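Putative uncharacterized protein (Archaeoglobus fulgidus, PDB 3VU0) is the C-terminal globular domain of an archaeal AglB protein, a member of the oligosaccharyltransferase family, built from helices packed around a small mixed sheet. Local coordinates at residues D31-S36 with A51-N56. Residues are numbered along the deposited sequence; the frame is centred on the assembly and turned at random.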
ATOM      1  N   ASP A  31     -10.654  -1.619  16.275  1.00 31.89           N
ATOM      2  CA  ASP A  31      -9.515  -2.147  17.020  1.00 31.44           C
ATOM      3  C   ASP A  31      -8.218  -1.920  16.244  1.00 28.16           C
ATOM      4  O   ASP A  31      -7.208  -1.494  16.803  1.00 28.67           O
ATOM      5  CB  ASP A  31      -9.700  -3.642  17.280  1.00 35.44           C
ATOM      6  CG  ASP A  31      -8.613  -4.218  18.163  1.00 39.16           C
ATOM      7  OD1 ASP A  31      -7.425  -4.089  17.802  1.00 42.71           O
ATOM      8  OD2 ASP A  31      -8.946  -4.798  19.219  1.00 43.35           O
ATOM      9  N   TYR A  32      -8.249  -2.227  14.954  1.00 24.20           N
ATOM     10  CA  TYR A  32      -7.083  -2.035  14.103  1.00 21.56           C
ATOM     11  C   TYR A  32      -7.583  -1.744  12.704  1.00 18.54           C
ATOM     12  O   TYR A  32      -8.759  -1.942  12.406  1.00 19.02           O
ATOM     13  CB  TYR A  32      -6.192  -3.287  14.100  1.00 19.43           C
ATOM     14  CG  TYR A  32      -6.765  -4.472  13.350  1.00 18.74           C
ATOM     15  CD1 TYR A  32      -6.585  -4.606  11.970  1.00 19.07           C
ATOM     16  CD2 TYR A  32      -7.506  -5.451  14.014  1.00 19.05           C
ATOM     17  CE1 TYR A  32      -7.129  -5.688  11.272  1.00 18.99           C
ATOM     18  CE2 TYR A  32      -8.054  -6.532  13.327  1.00 20.14           C
ATOM     19  CZ  TYR A  32      -7.862  -6.646  11.958  1.00 19.47           C
ATOM     20  OH  TYR A  32      -8.396  -7.722  11.284  1.00 21.25           O
ATOM     21  N   ALA A  33      -6.693  -1.265  11.845  1.00 18.03           N
ATOM     22  CA  ALA A  33      -7.073  -0.966  10.474  1.00 16.40           C
ATOM     23  C   ALA A  33      -6.093  -1.587   9.487  1.00 15.92           C
ATOM     24  O   ALA A  33      -4.975  -1.957   9.846  1.00 15.02           O
ATOM     25  CB  ALA A  33      -7.135   0.547  10.267  1.00 17.25           C
ATOM     26  N   VAL A  34      -6.536  -1.706   8.243  1.00 14.85           N
ATOM     27  CA  VAL A  34      -5.717  -2.245   7.174  1.00 13.41           C
ATOM     28  C   VAL A  34      -5.368  -1.066   6.273  1.00 13.45           C
ATOM     29  O   VAL A  34      -6.259  -0.354   5.810  1.00 14.12           O
ATOM     30  CB  VAL A  34      -6.492  -3.292   6.362  1.00 12.58           C
ATOM     31  CG1 VAL A  34      -5.643  -3.771   5.190  1.00 13.63           C
ATOM     32  CG2 VAL A  34      -6.879  -4.461   7.266  1.00 13.85           C
ATOM     33  N   LEU A  35      -4.079  -0.854   6.031  1.00 12.97           N
ATOM     34  CA  LEU A  35      -3.656   0.256   5.187  1.00 14.04           C
ATOM     35  C   LEU A  35      -3.374  -0.188   3.758  1.00 13.95           C
ATOM     36  O   LEU A  35      -2.692  -1.187   3.523  1.00 13.19           O
ATOM     37  CB  LEU A  35      -2.412   0.934   5.782  1.00 13.79           C
ATOM     38  CG  LEU A  35      -1.914   2.240   5.141  1.00 16.15           C
ATOM     39  CD1 LEU A  35      -0.957   2.947   6.091  1.00 14.80           C
ATOM     40  CD2 LEU A  35      -1.234   1.952   3.808  1.00 16.88           C
ATOM     41  N   SER A  36      -3.931   0.554   2.809  1.00 14.27           N
ATOM     42  CA  SER A  36      -3.739   0.286   1.387  1.00 15.02           C
ATOM     43  C   SER A  36      -4.073   1.576   0.656  1.00 15.34           C
ATOM     44  O   SER A  36      -4.362   2.591   1.293  1.00 15.88           O
ATOM     45  CB  SER A  36      -4.671  -0.827   0.910  1.00 15.13           C
ATOM     46  OG  SER A  36      -4.306  -1.259  -0.390  1.00 16.25           O
ATOM     47  N   ALA A  51     -11.697  -2.913   8.813  1.00 19.25           N
ATOM     48  CA  ALA A  51     -11.558  -1.462   8.838  1.00 19.29           C
ATOM     49  C   ALA A  51     -10.365  -1.019   7.989  1.00 19.75           C
ATOM     50  O   ALA A  51      -9.341  -1.703   7.937  1.00 16.25           O
ATOM     51  CB  ALA A  51     -11.383  -0.981  10.277  1.00 19.86           C
ATOM     52  N   VAL A  52     -10.493   0.133   7.340  1.00 18.78           N
ATOM     53  CA  VAL A  52      -9.417   0.634   6.490  1.00 20.55           C
ATOM     54  C   VAL A  52      -8.945   2.040   6.843  1.00 21.62           C
ATOM     55  O   VAL A  52      -9.648   2.807   7.508  1.00 21.58           O
ATOM     56  CB  VAL A  52      -9.839   0.639   4.996  1.00 21.51           C
ATOM     57  CG1 VAL A  52     -10.122  -0.782   4.528  1.00 19.88           C
ATOM     58  CG2 VAL A  52     -11.076   1.516   4.802  1.00 22.21           C
ATOM     59  N   VAL A  53      -7.740   2.366   6.392  1.00 21.07           N
ATOM     60  CA  VAL A  53      -7.176   3.683   6.615  1.00 22.90           C
ATOM     61  C   VAL A  53      -7.884   4.659   5.681  1.00 23.39           C
ATOM     62  O   VAL A  53      -8.080   5.820   6.027  1.00 24.86           O
ATOM     63  CB  VAL A  53      -5.662   3.703   6.317  1.00 23.28           C
ATOM     64  CG1 VAL A  53      -5.139   5.137   6.322  1.00 23.46           C
ATOM     65  CG2 VAL A  53      -4.931   2.870   7.352  1.00 21.72           C
ATOM     66  N   CYS A  54      -8.281   4.178   4.503  1.00 22.36           N
ATOM     67  CA  CYS A  54      -8.968   5.031   3.537  1.00 22.94           C
ATOM     68  C   CYS A  54      -9.771   4.246   2.503  1.00 23.70           C
ATOM     69  O   CYS A  54      -9.383   3.149   2.100  1.00 21.22           O
ATOM     70  CB  CYS A  54      -7.952   5.930   2.823  1.00 22.34           C
ATOM     71  SG  CYS A  54      -6.638   5.040   1.952  1.00 22.40           S
ATOM     72  N   ASN A  55     -10.899   4.811   2.083  1.00 25.29           N
ATOM     73  CA  ASN A  55     -11.747   4.178   1.075  1.00 27.85           C
ATOM     74  C   ASN A  55     -12.254   5.216   0.073  1.00 29.62           C
ATOM     75  O   ASN A  55     -13.009   4.901  -0.846  1.00 27.65           O
ATOM     76  CB  ASN A  55     -12.928   3.456   1.730  1.00 30.91           C
ATOM     77  CG  ASN A  55     -13.749   4.367   2.621  1.00 32.73           C
ATOM     78  OD1 ASN A  55     -14.084   5.486   2.242  1.00 35.52           O
ATOM     79  ND2 ASN A  55     -14.085   3.883   3.807  1.00 35.50           N
ATOM     80  N   ASN A  56     -11.833   6.459   0.268  1.00 32.08           N
ATOM     81  CA  ASN A  56     -12.206   7.547  -0.625  1.00 35.13           C
ATOM     82  C   ASN A  56     -11.003   8.463  -0.755  1.00 36.38           C
ATOM     83  O   ASN A  56      -9.964   8.221  -0.140  1.00 36.28           O
ATOM     84  CB  ASN A  56     -13.421   8.316  -0.083  1.00 36.99           C
ATOM     85  CG  ASN A  56     -13.168   8.937   1.276  1.00 37.75           C
ATOM     86  OD1 ASN A  56     -12.272   9.764   1.439  1.00 38.64           O
ATOM     87  ND2 ASN A  56     -13.967   8.544   2.262  1.00 39.15           N
TER
HETATM   88  O   HOH W   1      -6.599   1.714   3.811  1.00 16.49           O
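V53 meets L35 through one of its two methyls. Its CB lies 4.1 Å from both CA of L35 and O of V34; beyond it, CG2 presses on CB of L35 at 3.5 Å and on CG of L35 at 3.8 Å. A chi1 of 170° sets CG2 anti to the carbonyl carbon, beside the backbone N, and so against L35. Valine suits this place because its compact beta-branched side chain holds a methyl close to the backbone, where it packs across the leucine; both side chains also touch V85 on strand 85-91. A33, with its lone methyl, suits a place beside the neighbouring backbone, near the same CG2.

The backbones run in roughly the same direction, joined in a single parallel bridge at V34 and V52: N of V34 donates to O of A51 (2.8 Å), and N of V53 to O of V34 (3.2 Å). Strand 33-35 is an outermost strand of a mixed four-stranded sheet, hydrogen-bonded on its other side to strand 85-91, so the 51-56 loop of the AglB core domain lies along its outer edge. Where the two segments separate, a water accepts from N of S36 and N of C54 and can donate to O of V34. C54 places its small SG 3.4 Å from O of S36, and its side chain also touches W38 and A64.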